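Local structure of bradyzoite pseudokinase 1 (Toxoplasma gondii, 6M7Z) at residues K22-I27 and L97-L102; N53-A58 and H126-G131; K79-N84 and G187-A192; A150-A155 and G181-G186; I170-F175 and R242-L247. The protein is a Toxoplasma bradyzoite pseudokinase, probably related to a divergent kinase lacking the glycine-rich loop that regulates membrane ultrastructure of the parasitophorous vacuole. One frame throughout, in Å; residues are numbered along the deposited sequence.

From the N terminus, contact 1 closes the first loop, tying the segment after helix 14-23 to the end of helix 88-101. Contact 2 opens inside that loop and closes beyond it, joining the ends of strands 50-54 and 121-127. Contact 3 crosses both: it opens on strand 76-82 and closes well down the chain, at the turn after strand 183-185. Contact 4 is nested inside contact 3 and sets helix 146-161 against strand 183-185. Contact 5 starts within contact 4, crosses contacts 3 and 4, and ends on helix 230-248. Contacts 1 and 2 lie in the N-lobe, contact 2 at its exit toward the C-lobe; contact 3 links the lobes, and contacts 4 and 5 belong to the C-lobe.

Contact 1: K22-I27 and L97-L102; sequences KELPDI and LYREIL
Leu24 and Pro25 receive the end of Arg99. The methyl CD2 of Leu24 lies over one face of the guanidinium, displaced toward its rim and 3.5 Å from Arg99 NE. The same methyl is 3.6 Å from Arg99 CD, where the arginine is still aliphatic. Pro25 points against the arginine, its CD meeting Arg99 NH2 obliquely at 3.8 Å. A leucine and a proline suit this place because the flat faces of a guanidinium carry no N-H and can pack on carbon, while its N-H groups point outward in the plane. A bend at the third torsion of Arg99 (chi3 77°) turns its planar end across Leu24. In the protein kinase fold helix 88-101 corresponds to helix C of the N-lobe, and the contact lays the chain leaving the N-terminal helix 14-23 beside the C-terminal part of helix 88-101; Leu24 also packs on Val92 of helix 88-101. Farther out, Arg99 NH1 forms a salt bridge with Glu115 of strand 114-117, the main polar restraint on the group, and NE has a weak hydrogen bond to Tyr20 OH. Tyr20 OH also bonds Glu100 OE2, which links the neighbouring helix residue to the N-terminal helix. Behind Arg99 the helix widens into a pi-type turn: Leu97 O accepts both from Ile101 N, at 3.0 Å, and from Leu102 N, at 2.9 Å.

Contact 2: N53-A58 and H126-G131; sequences NVRVPA and HPLSKG
Leu128 divides its two methyls between Asn53 and Arg55, and it has by far the largest share of the buried surface. With CG anti to the backbone N, chi1 177° sets the fork to place one methyl on Asn53 and the other on Arg55. Methyl CD1 lies over a face of the Asn53 amide, nearly above CG, 3.5 Å from OD1 and 3.6 Å from CG of that residue. Methyl CD2 meets Arg55 twice, at 3.8 Å from its CG and at 3.7 Å from its NH1, where it lies over one face of the guanidinium. Arg55 is extended from CG to NE, which carries its planar end past the leucine; both partners cross Leu128 at about a right angle. The forked leucine is well suited to touching two neighbours at once. Strands 50-54 and 121-127 flank strand 76-82 in the N-lobe sheet of the kinase fold, and Asn53 and Leu128 both touch Ser77 of that middle strand. Leu128 lies in what probably corresponds to the kinase hinge, which leads on to the C-lobe. What joins the two segments is therefore van der Waals contact between methyls and the flat faces of an amide and a guanidinium, and the arginine's CG, with little directional constraint.

Contact 3: K79-N84 and G187-A192; sequences KVRLIN and GLDTAA. With EDO (1,2-ethanediol), chain H.
The guanidinium of Arg81 meets Asp189 at its edge, with OD2 of Asp189 lying close to the guanidinium plane. Seen from the acid the geometry differs: NH2 approaches from above the carboxylate, 52° out of its plane, and the two planes stand 58° apart. In the protein kinase fold, strand 76-82 matches strand beta3, whose lysine position is taken by Lys79, while 187-192 probably begins at the DFG-equivalent position, where Gly187, Leu188 and Asp189 stand; the contact thus spans the cleft between the lobes. The salt bridge includes one hydrogen bond, Arg81 NH2 to Asp189 OD2 at 2.9 Å with a 150° angle at the hydrogen. Asp189 holds CG between its backbone N and carbonyl carbon, which brings the carboxylate to the end of the extended Arg81. A long arginine suits the width of the cleft, and the short acid gives its charge a partner. A 1,2-ethanediol molecule, probably from the crystallisation liquor, lies beside Arg81; its O1 donates to Lys79 O at 2.8 Å, whereas its position near Arg81 NH1 is too close to be trusted. Lys79 forms a salt bridge with Glu94 of helix 88-101, the lysine-glutamate pair familiar from kinases, and its NZ also bonds His126 NE2. Across the cleft one water accepts from Lys79 NZ, at 3.0 Å, and from Gly187 N, at 2.9 Å.

Contact 4: A150-A155 and G181-G186; sequences AANMVA and GTVVLG
Asn152 on helix 146-161 and Val183 on strand 183-185 mark the nearest approach of the two backbones, with their CA atoms 7.0 Å apart. Each directs its side chain at the other segment, and the two cross obliquely. Asn152 has CG anti to its own backbone N (chi1 -165°), a conformation that sends the amide outward from the helix to the strand. There Asn152 CG comes to 3.9 Å from Val183 CB and to 3.7 Å from Val183 O, so the amide rests partly on a branched aliphatic carbon and partly beside a backbone carbonyl. A short, flat amide suits this place, since it can lie against the valine and beside the carbonyl. In the kinase fold the helix corresponds to helix E and the strand to beta8 of the C-lobe, which leads toward the DFG-equivalent turn. Beta-branched Val183 fits an extended strand and also packs on Val177 of the neighbouring strand 175-177. Ala151 and Ala155, whose short side chains let other elements come close, touch Ile304 of helix 301-306. Met153, one step along from Asn152, turns instead to Phe241 and Leu237 of helix 230-248.

Contact 5: I170-F175 and R242-L247; sequences IELNSF and RNLVQL. With EDO (1,2-ethanediol), chain G.
Leu172 reaches Asn243 through an extended second torsion (chi2 -179°), which carries CD1 outward to the helix, while Asn243 holds CG anti to its backbone N (chi1 -170°), which places its amide beside that methyl. The gap from Leu172 CD1 to Asn243 CG is 3.7 Å. The same methyl continues over the helix surface, 4.3 Å from Leu244 CB and 4.0 Å from Leu247 CD1. Positions 243, 244 and 247 fall on one side of the helix, and a single leucine end can therefore touch all three. The segment 170-175 probably corresponds to the later part of the kinase catalytic loop, and helix 230-248 probably to helix F, the long central helix of the C-lobe. Asn243 suits the edge of this apolar patch because its amide also serves polar partners. A water accepts from Asn243 ND2, at 2.7 Å, and from Leu172 N, at 2.9 Å, bridging the segments beside the methyl contact. Asn243 OD1 accepts from O2 of a 1,2-ethanediol, probably from the crystallisation liquor, at 3.1 Å. Within the loop, Ser174 OG takes the N-H of Glu171 at 3.0 Å, bracing the 3-10 turn that presents Leu172. Met153 of helix 146-161 packs against Leu172 CD2.

Contact 1: K22-I27 and L97-L102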
# COMPACT_ATOMS: atom_id res chain seq x y z
N LYS A 22 19.03 -6.04 -14.40
CA LYS A 22 19.86 -5.33 -15.39
C LYS A 22 18.99 -4.49 -16.35
O LYS A 22 19.42 -3.46 -16.81
CB LYS A 22 20.77 -6.32 -16.12
CG LYS A 22 21.95 -6.78 -15.28
CD LYS A 22 22.86 -7.81 -15.92
CE LYS A 22 24.25 -7.78 -15.33
NZ LYS A 22 24.89 -9.12 -15.27
N GLU A 23 17.76 -4.94 -16.61
CA GLU A 23 16.82 -4.24 -17.51
C GLU A 23 16.26 -2.95 -16.89
O GLU A 23 15.70 -2.15 -17.61
CB GLU A 23 15.66 -5.17 -17.89
CG GLU A 23 16.05 -6.14 -19.00
CD GLU A 23 14.93 -6.92 -19.68
OE1 GLU A 23 13.90 -7.17 -19.04
OE2 GLU A 23 15.12 -7.28 -20.85
N LEU A 24 16.35 -2.76 -15.56
CA LEU A 24 15.81 -1.54 -14.92
C LEU A 24 16.65 -0.34 -15.34
O LEU A 24 17.87 -0.42 -15.36
CB LEU A 24 15.85 -1.66 -13.40
CG LEU A 24 14.81 -2.57 -12.76
CD1 LEU A 24 15.03 -2.62 -11.26
CD2 LEU A 24 13.40 -2.12 -13.14
N PRO A 25 16.02 0.82 -15.62
CA PRO A 25 16.76 2.01 -16.02
C PRO A 25 17.61 2.62 -14.90
O PRO A 25 17.25 2.50 -13.72
CB PRO A 25 15.66 2.99 -16.47
CG PRO A 25 14.43 2.54 -15.72
CD PRO A 25 14.57 1.03 -15.61
N ASP A 26 18.71 3.27 -15.28
CA ASP A 26 19.63 3.92 -14.37
C ASP A 26 18.98 5.17 -13.77
O ASP A 26 18.13 5.80 -14.38
CB ASP A 26 20.93 4.33 -15.05
CG ASP A 26 21.88 3.18 -15.34
OD1 ASP A 26 21.64 2.05 -14.90
OD2 ASP A 26 22.91 3.45 -15.99
N ILE A 27 19.46 5.52 -12.58
CA ILE A 27 19.27 6.80 -11.96
C ILE A 27 20.68 7.31 -11.62
O ILE A 27 21.58 6.49 -11.33
CB ILE A 27 18.36 6.68 -10.72
CG1 ILE A 27 18.10 8.03 -10.06
CG2 ILE A 27 18.93 5.69 -9.71
CD1 ILE A 27 17.02 7.95 -8.97
N LEU A 97 6.52 -6.38 -10.00
CA LEU A 97 5.06 -6.31 -9.85
C LEU A 97 4.53 -5.02 -10.48
O LEU A 97 3.56 -5.07 -11.23
CB LEU A 97 4.64 -6.36 -8.38
CG LEU A 97 4.81 -7.68 -7.65
CD1 LEU A 97 4.15 -7.59 -6.27
CD2 LEU A 97 4.22 -8.85 -8.42
N TYR A 98 5.15 -3.89 -10.17
CA TYR A 98 4.64 -2.60 -10.64
C TYR A 98 4.73 -2.50 -12.16
O TYR A 98 3.81 -1.95 -12.77
CB TYR A 98 5.33 -1.42 -9.94
CG TYR A 98 4.67 -1.03 -8.64
CD1 TYR A 98 3.46 -0.36 -8.64
CD2 TYR A 98 5.24 -1.35 -7.42
CE1 TYR A 98 2.84 0.00 -7.46
CE2 TYR A 98 4.62 -0.99 -6.23
CZ TYR A 98 3.42 -0.30 -6.25
OH TYR A 98 2.80 0.06 -5.08
N ARG A 99 5.80 -3.04 -12.76
CA ARG A 99 6.06 -2.86 -14.20
C ARG A 99 5.33 -3.90 -15.07
O ARG A 99 4.97 -3.59 -16.20
CB ARG A 99 7.57 -2.93 -14.47
CG ARG A 99 8.35 -1.75 -13.92
CD ARG A 99 9.84 -2.03 -13.84
NE ARG A 99 10.48 -1.92 -15.14
CZ ARG A 99 10.87 -0.78 -15.71
NH1 ARG A 99 10.62 0.39 -15.13
NH2 ARG A 99 11.50 -0.81 -16.86
N GLU A 100 5.15 -5.13 -14.55
CA GLU A 100 4.71 -6.25 -15.38
C GLU A 100 3.34 -6.80 -14.97
O GLU A 100 2.75 -7.51 -15.76
CB GLU A 100 5.71 -7.41 -15.30
CG GLU A 100 7.15 -7.02 -15.56
CD GLU A 100 7.44 -6.36 -16.91
OE1 GLU A 100 6.73 -6.66 -17.89
OE2 GLU A 100 8.39 -5.55 -16.98
N ILE A 101 2.83 -6.51 -13.76
CA ILE A 101 1.66 -7.25 -13.26
C ILE A 101 0.51 -6.33 -12.84
O ILE A 101 -0.64 -6.62 -13.12
CB ILE A 101 2.09 -8.20 -12.13
CG1 ILE A 101 3.08 -9.23 -12.69
CG2 ILE A 101 0.87 -8.85 -11.46
CD1 ILE A 101 3.18 -10.52 -11.89
N LEU A 102 0.82 -5.22 -12.17
CA LEU A 102 -0.20 -4.30 -11.72
C LEU A 102 -0.52 -3.34 -12.86
O LEU A 102 0.39 -2.83 -13.52
CB LEU A 102 0.30 -3.56 -10.47
CG LEU A 102 0.70 -4.45 -9.30
CD1 LEU A 102 1.39 -3.61 -8.23
CD2 LEU A 102 -0.52 -5.20 -8.74

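Contact 2: N53-A58 and H126-G131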
# COMPACT_ATOMS: atom_id res chain seq x y z
N ASN A 53 11.78 10.27 2.54
CA ASN A 53 10.85 11.28 2.03
C ASN A 53 11.64 12.39 1.35
O ASN A 53 12.66 12.81 1.86
CB ASN A 53 9.99 11.90 3.12
CG ASN A 53 9.10 10.89 3.80
OD1 ASN A 53 8.82 9.81 3.28
ND2 ASN A 53 8.66 11.22 4.99
N VAL A 54 11.13 12.86 0.19
CA VAL A 54 11.67 14.04 -0.46
C VAL A 54 10.52 15.05 -0.62
O VAL A 54 9.79 15.02 -1.60
CB VAL A 54 12.34 13.70 -1.80
CG1 VAL A 54 13.03 14.91 -2.41
CG2 VAL A 54 13.31 12.54 -1.66
N ARG A 55 10.39 15.94 0.38
CA ARG A 55 9.26 16.86 0.49
C ARG A 55 9.35 17.93 -0.60
O ARG A 55 8.33 18.45 -1.04
CB ARG A 55 9.23 17.49 1.88
CG ARG A 55 8.80 16.53 2.98
CD ARG A 55 8.42 17.17 4.29
NE ARG A 55 8.02 16.15 5.25
CZ ARG A 55 6.83 15.56 5.28
NH1 ARG A 55 5.86 15.99 4.49
NH2 ARG A 55 6.62 14.53 6.10
N VAL A 56 10.57 18.26 -1.03
CA VAL A 56 10.82 19.28 -2.02
C VAL A 56 11.73 18.70 -3.10
O VAL A 56 12.93 18.92 -3.10
CB VAL A 56 11.45 20.51 -1.35
CG1 VAL A 56 11.75 21.63 -2.35
CG2 VAL A 56 10.57 21.03 -0.22
N PRO A 57 11.19 17.95 -4.08
CA PRO A 57 12.02 17.39 -5.15
C PRO A 57 12.73 18.50 -5.92
O PRO A 57 12.10 19.53 -6.25
CB PRO A 57 11.03 16.66 -6.06
CG PRO A 57 9.79 16.47 -5.21
CD PRO A 57 9.76 17.64 -4.26
N ALA A 58 14.02 18.27 -6.22
CA ALA A 58 14.86 19.18 -6.98
C ALA A 58 14.60 18.98 -8.48
O ALA A 58 13.91 18.03 -8.88
CB ALA A 58 16.31 18.92 -6.65
N HIS A 126 7.13 6.87 -4.96
CA HIS A 126 5.71 6.95 -4.68
C HIS A 126 5.34 8.40 -4.43
O HIS A 126 6.18 9.19 -4.03
CB HIS A 126 5.33 6.13 -3.43
CG HIS A 126 5.55 4.67 -3.57
ND1 HIS A 126 4.85 3.91 -4.48
CD2 HIS A 126 6.37 3.83 -2.91
CE1 HIS A 126 5.24 2.65 -4.38
NE2 HIS A 126 6.19 2.58 -3.44
N PRO A 127 4.05 8.77 -4.56
CA PRO A 127 3.58 10.05 -4.05
C PRO A 127 3.86 10.04 -2.54
O PRO A 127 3.77 8.99 -1.90
CB PRO A 127 2.08 10.07 -4.33
CG PRO A 127 1.82 8.94 -5.30
CD PRO A 127 2.96 7.96 -5.14
N LEU A 128 4.24 11.20 -1.99
CA LEU A 128 4.48 11.30 -0.57
C LEU A 128 3.12 11.32 0.12
O LEU A 128 2.33 12.23 -0.08
CB LEU A 128 5.27 12.57 -0.27
CG LEU A 128 5.53 12.83 1.20
CD1 LEU A 128 6.18 11.61 1.88
CD2 LEU A 128 6.37 14.10 1.34
N SER A 129 2.85 10.29 0.92
CA SER A 129 1.54 10.13 1.55
C SER A 129 1.43 11.09 2.74
O SER A 129 2.44 11.51 3.32
CB SER A 129 1.32 8.70 1.97
OG SER A 129 1.75 8.47 3.31
N LYS A 130 0.18 11.43 3.08
CA LYS A 130 -0.13 12.26 4.25
C LYS A 130 0.11 11.46 5.53
O LYS A 130 0.32 12.07 6.57
CB LYS A 130 -1.58 12.75 4.20
CG LYS A 130 -1.85 13.84 3.18
CD LYS A 130 -1.49 15.26 3.69
CE LYS A 130 -0.97 16.18 2.60
NZ LYS A 130 0.10 17.09 3.09
N GLY A 131 0.03 10.13 5.45
CA GLY A 131 0.32 9.26 6.57
C GLY A 131 -0.20 7.86 6.35
O GLY A 131 -0.99 7.61 5.41

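Contact 3: K79-N84 and G187-A192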
# COMPACT_ATOMS: atom_id res chain seq x y z
N LYS A 79 11.41 4.28 -1.94
CA LYS A 79 11.62 2.99 -1.30
C LYS A 79 12.91 2.41 -1.87
O LYS A 79 13.00 2.15 -3.08
CB LYS A 79 10.40 2.11 -1.60
CG LYS A 79 10.08 1.09 -0.54
CD LYS A 79 8.83 0.26 -0.83
CE LYS A 79 7.52 1.02 -0.75
NZ LYS A 79 6.46 0.37 -1.56
N VAL A 80 13.92 2.22 -1.03
CA VAL A 80 15.23 1.77 -1.48
C VAL A 80 15.55 0.41 -0.86
O VAL A 80 15.20 0.15 0.30
CB VAL A 80 16.32 2.80 -1.17
CG1 VAL A 80 15.92 4.15 -1.69
CG2 VAL A 80 16.65 2.90 0.29
N ARG A 81 16.19 -0.46 -1.63
CA ARG A 81 16.65 -1.77 -1.18
C ARG A 81 18.08 -1.99 -1.69
O ARG A 81 18.42 -1.64 -2.84
CB ARG A 81 15.78 -2.91 -1.71
CG ARG A 81 14.45 -3.13 -0.99
CD ARG A 81 13.73 -4.38 -1.43
NE ARG A 81 12.89 -5.01 -0.40
CZ ARG A 81 11.58 -4.78 -0.23
NH1 ARG A 81 11.01 -3.77 -0.88
NH2 ARG A 81 10.86 -5.58 0.53
N LEU A 82 18.90 -2.60 -0.83
CA LEU A 82 20.25 -2.98 -1.18
C LEU A 82 20.19 -4.16 -2.15
O LEU A 82 19.51 -5.15 -1.89
CB LEU A 82 20.97 -3.36 0.11
CG LEU A 82 22.50 -3.36 0.04
CD1 LEU A 82 23.05 -1.96 -0.19
CD2 LEU A 82 23.10 -4.00 1.29
N ILE A 83 20.87 -4.04 -3.30
CA ILE A 83 20.99 -5.14 -4.26
C ILE A 83 21.85 -6.25 -3.64
O ILE A 83 22.96 -6.00 -3.19
CB ILE A 83 21.58 -4.65 -5.59
CG1 ILE A 83 20.60 -3.73 -6.33
CG2 ILE A 83 22.00 -5.84 -6.44
CD1 ILE A 83 21.24 -2.96 -7.49
N ASN A 84 21.30 -7.46 -3.62
CA ASN A 84 21.99 -8.65 -3.18
C ASN A 84 22.24 -9.53 -4.40
O ASN A 84 21.29 -10.02 -4.99
CB ASN A 84 21.17 -9.39 -2.12
CG ASN A 84 21.86 -10.61 -1.56
OD1 ASN A 84 22.93 -10.99 -2.02
ND2 ASN A 84 21.27 -11.25 -0.57
N GLY A 187 2.39 -1.74 0.61
CA GLY A 187 3.14 -2.85 1.13
C GLY A 187 3.08 -4.07 0.22
O GLY A 187 3.02 -5.20 0.69
N LEU A 188 3.13 -3.83 -1.10
CA LEU A 188 2.87 -4.88 -2.08
C LEU A 188 4.09 -5.77 -2.35
O LEU A 188 3.98 -6.72 -3.13
CB LEU A 188 2.38 -4.22 -3.38
CG LEU A 188 1.07 -3.46 -3.26
CD1 LEU A 188 0.66 -2.94 -4.65
CD2 LEU A 188 -0.03 -4.34 -2.67
N ASP A 189 5.22 -5.50 -1.69
CA ASP A 189 6.42 -6.35 -1.82
C ASP A 189 6.14 -7.78 -1.32
O ASP A 189 6.86 -8.69 -1.69
CB ASP A 189 7.63 -5.76 -1.08
CG ASP A 189 7.38 -5.43 0.38
OD1 ASP A 189 6.50 -4.56 0.67
OD2 ASP A 189 8.05 -6.04 1.24
N THR A 190 5.13 -7.99 -0.47
CA THR A 190 4.82 -9.35 0.05
C THR A 190 3.79 -10.08 -0.81
O THR A 190 3.48 -11.24 -0.53
CB THR A 190 4.33 -9.33 1.50
OG1 THR A 190 3.09 -8.61 1.55
CG2 THR A 190 5.34 -8.70 2.44
N ALA A 191 3.24 -9.41 -1.83
CA ALA A 191 2.16 -9.98 -2.63
C ALA A 191 2.67 -11.18 -3.44
O ALA A 191 3.86 -11.26 -3.78
CB ALA A 191 1.58 -8.93 -3.55
N ALA A 192 1.77 -12.12 -3.71
CA ALA A 192 2.13 -13.39 -4.39
C ALA A 192 0.87 -13.98 -5.02
O ALA A 192 -0.24 -13.68 -4.59
CB ALA A 192 2.76 -14.36 -3.42
C1 EDO H . 12.85 -1.75 -4.03
O1 EDO H . 13.31 -0.39 -4.09
C2 EDO H . 11.66 -1.82 -3.08
O2 EDO H . 11.10 -3.15 -2.98
O HOH W 1 4.37 0.41 0.54

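Contact 4: A150-A155 and G181-G186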
# COMPACT_ATOMS: atom_id res chain seq x y z
N ALA A 150 -13.66 1.35 6.18
CA ALA A 150 -13.71 -0.10 6.18
C ALA A 150 -14.06 -0.61 4.77
O ALA A 150 -13.48 -1.57 4.31
CB ALA A 150 -14.71 -0.58 7.20
N ALA A 151 -14.99 0.08 4.11
CA ALA A 151 -15.44 -0.32 2.77
C ALA A 151 -14.29 -0.08 1.76
O ALA A 151 -14.07 -0.91 0.89
CB ALA A 151 -16.69 0.44 2.39
N ASN A 152 -13.60 1.06 1.90
CA ASN A 152 -12.42 1.44 1.10
C ASN A 152 -11.35 0.33 1.23
O ASN A 152 -10.76 -0.11 0.23
CB ASN A 152 -11.95 2.84 1.53
CG ASN A 152 -10.97 3.51 0.57
OD1 ASN A 152 -10.10 2.87 -0.00
ND2 ASN A 152 -11.08 4.83 0.43
N MET A 153 -11.17 -0.18 2.45
CA MET A 153 -10.14 -1.17 2.74
C MET A 153 -10.49 -2.52 2.10
O MET A 153 -9.62 -3.14 1.45
CB MET A 153 -9.93 -1.33 4.24
CG MET A 153 -9.08 -0.22 4.86
SD MET A 153 -9.32 0.02 6.64
CE MET A 153 -8.54 -1.46 7.27
N VAL A 154 -11.74 -2.97 2.26
CA VAL A 154 -12.23 -4.23 1.65
C VAL A 154 -12.11 -4.13 0.12
O VAL A 154 -11.67 -5.07 -0.53
CB VAL A 154 -13.69 -4.55 2.05
CG1 VAL A 154 -14.21 -5.78 1.34
CG2 VAL A 154 -13.87 -4.73 3.53
N ALA A 155 -12.53 -3.00 -0.44
CA ALA A 155 -12.54 -2.80 -1.88
C ALA A 155 -11.11 -2.90 -2.43
O ALA A 155 -10.89 -3.46 -3.49
CB ALA A 155 -13.16 -1.47 -2.24
N GLY A 181 -6.46 12.63 -0.73
CA GLY A 181 -7.38 12.03 0.27
C GLY A 181 -7.82 10.61 -0.07
O GLY A 181 -8.56 10.00 0.73
N THR A 182 -7.41 10.08 -1.23
CA THR A 182 -7.65 8.67 -1.58
C THR A 182 -6.90 7.78 -0.59
O THR A 182 -5.75 8.07 -0.26
CB THR A 182 -7.15 8.35 -3.00
OG1 THR A 182 -7.60 9.35 -3.91
CG2 THR A 182 -7.63 7.00 -3.50
N VAL A 183 -7.56 6.72 -0.11
CA VAL A 183 -6.93 5.72 0.74
C VAL A 183 -6.61 4.51 -0.12
O VAL A 183 -7.49 3.95 -0.74
CB VAL A 183 -7.83 5.35 1.93
CG1 VAL A 183 -7.26 4.21 2.75
CG2 VAL A 183 -8.11 6.56 2.81
N VAL A 184 -5.33 4.10 -0.11
CA VAL A 184 -4.80 3.08 -1.01
C VAL A 184 -4.08 1.99 -0.21
O VAL A 184 -3.58 2.24 0.88
CB VAL A 184 -3.86 3.67 -2.08
CG1 VAL A 184 -4.60 4.71 -2.93
CG2 VAL A 184 -2.59 4.26 -1.47
N LEU A 185 -4.05 0.78 -0.79
CA LEU A 185 -3.36 -0.36 -0.24
C LEU A 185 -1.96 -0.43 -0.83
O LEU A 185 -1.79 -0.50 -2.05
CB LEU A 185 -4.14 -1.62 -0.57
CG LEU A 185 -3.53 -2.94 -0.09
CD1 LEU A 185 -3.26 -2.90 1.42
CD2 LEU A 185 -4.46 -4.09 -0.44
N GLY A 186 -0.96 -0.44 0.06
CA GLY A 186 0.46 -0.57 -0.28
C GLY A 186 1.07 -1.81 0.38
O GLY A 186 0.36 -2.81 0.67

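Contact 5: I170-F175 and R242-L247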
# COMPACT_ATOMS: atom_id res chain seq x y z
N ILE A 170 -1.31 -7.91 5.53
CA ILE A 170 -2.19 -6.79 5.76
C ILE A 170 -2.17 -6.39 7.24
O ILE A 170 -2.29 -7.23 8.13
CB ILE A 170 -3.62 -7.08 5.28
CG1 ILE A 170 -3.69 -7.10 3.75
CG2 ILE A 170 -4.62 -6.09 5.87
CD1 ILE A 170 -4.81 -8.00 3.25
N GLU A 171 -2.05 -5.07 7.45
CA GLU A 171 -2.27 -4.40 8.72
C GLU A 171 -2.80 -2.99 8.42
O GLU A 171 -2.79 -2.57 7.28
CB GLU A 171 -1.00 -4.42 9.57
CG GLU A 171 0.21 -3.75 8.94
CD GLU A 171 1.49 -3.73 9.76
OE1 GLU A 171 1.58 -2.90 10.67
OE2 GLU A 171 2.40 -4.56 9.50
N LEU A 172 -3.24 -2.27 9.44
CA LEU A 172 -3.71 -0.92 9.23
C LEU A 172 -2.70 -0.08 8.47
O LEU A 172 -3.08 0.71 7.61
CB LEU A 172 -4.04 -0.26 10.57
CG LEU A 172 -5.46 -0.53 11.07
CD1 LEU A 172 -5.66 0.20 12.38
CD2 LEU A 172 -6.50 -0.09 10.06
N ASN A 173 -1.42 -0.24 8.79
CA ASN A 173 -0.35 0.60 8.17
C ASN A 173 -0.02 0.14 6.74
O ASN A 173 0.80 0.77 6.09
CB ASN A 173 0.89 0.69 9.06
CG ASN A 173 0.75 1.66 10.21
OD1 ASN A 173 -0.13 2.53 10.23
ND2 ASN A 173 1.62 1.52 11.20
N SER A 174 -0.67 -0.92 6.25
CA SER A 174 -0.60 -1.28 4.85
C SER A 174 -1.31 -0.21 4.02
O SER A 174 -1.01 -0.05 2.86
CB SER A 174 -1.21 -2.63 4.59
OG SER A 174 -0.53 -3.67 5.27
N PHE A 175 -2.26 0.50 4.64
CA PHE A 175 -3.08 1.49 4.01
C PHE A 175 -2.48 2.87 4.28
O PHE A 175 -2.02 3.15 5.39
CB PHE A 175 -4.52 1.39 4.51
CG PHE A 175 -5.20 0.08 4.16
CD1 PHE A 175 -5.87 -0.08 2.96
CD2 PHE A 175 -5.16 -1.00 5.02
CE1 PHE A 175 -6.48 -1.28 2.63
CE2 PHE A 175 -5.76 -2.20 4.70
CZ PHE A 175 -6.42 -2.34 3.51
N ARG A 242 -10.23 -4.93 13.86
CA ARG A 242 -10.22 -5.00 15.31
C ARG A 242 -9.31 -3.89 15.86
O ARG A 242 -9.68 -3.21 16.82
CB ARG A 242 -9.79 -6.39 15.77
CG ARG A 242 -9.76 -6.56 17.28
CD ARG A 242 -11.02 -6.15 18.03
NE ARG A 242 -12.21 -6.87 17.61
CZ ARG A 242 -12.49 -8.14 17.90
NH1 ARG A 242 -11.63 -8.86 18.61
NH2 ARG A 242 -13.59 -8.70 17.44
N ASN A 243 -8.14 -3.71 15.24
CA ASN A 243 -7.17 -2.70 15.60
C ASN A 243 -7.83 -1.33 15.51
O ASN A 243 -7.68 -0.49 16.40
CB ASN A 243 -5.90 -2.86 14.76
CG ASN A 243 -4.71 -2.02 15.18
OD1 ASN A 243 -4.78 -1.24 16.12
ND2 ASN A 243 -3.63 -2.15 14.45
N LEU A 244 -8.57 -1.12 14.41
CA LEU A 244 -9.25 0.14 14.13
C LEU A 244 -10.28 0.45 15.24
O LEU A 244 -10.29 1.56 15.80
CB LEU A 244 -9.89 -0.02 12.75
CG LEU A 244 -10.61 1.17 12.12
CD1 LEU A 244 -9.84 2.44 12.28
CD2 LEU A 244 -10.81 0.87 10.64
N VAL A 245 -11.10 -0.55 15.60
CA VAL A 245 -12.11 -0.40 16.64
C VAL A 245 -11.45 -0.10 18.00
O VAL A 245 -11.94 0.73 18.76
CB VAL A 245 -13.01 -1.65 16.72
CG1 VAL A 245 -13.87 -1.65 17.98
CG2 VAL A 245 -13.91 -1.77 15.51
N GLN A 246 -10.35 -0.79 18.33
CA GLN A 246 -9.64 -0.54 19.60
C GLN A 246 -9.13 0.91 19.65
O GLN A 246 -9.11 1.52 20.71
CB GLN A 246 -8.47 -1.52 19.79
CG GLN A 246 -8.89 -2.96 20.08
CD GLN A 246 -7.78 -3.95 19.85
OE1 GLN A 246 -6.73 -3.61 19.32
NE2 GLN A 246 -8.00 -5.19 20.25
N LEU A 247 -8.69 1.46 18.51
CA LEU A 247 -8.11 2.80 18.50
C LEU A 247 -9.20 3.87 18.65
O LEU A 247 -8.93 4.91 19.25
CB LEU A 247 -7.33 3.02 17.21
CG LEU A 247 -6.00 2.26 17.10
CD1 LEU A 247 -5.41 2.41 15.71
CD2 LEU A 247 -5.02 2.73 18.15
C1 EDO G . -1.67 1.06 14.71
O1 EDO G . -1.23 0.32 13.56
C2 EDO G . -1.51 0.18 15.93
O2 EDO G . -2.46 0.58 16.93
O HOH W 2 -3.15 -3.49 12.12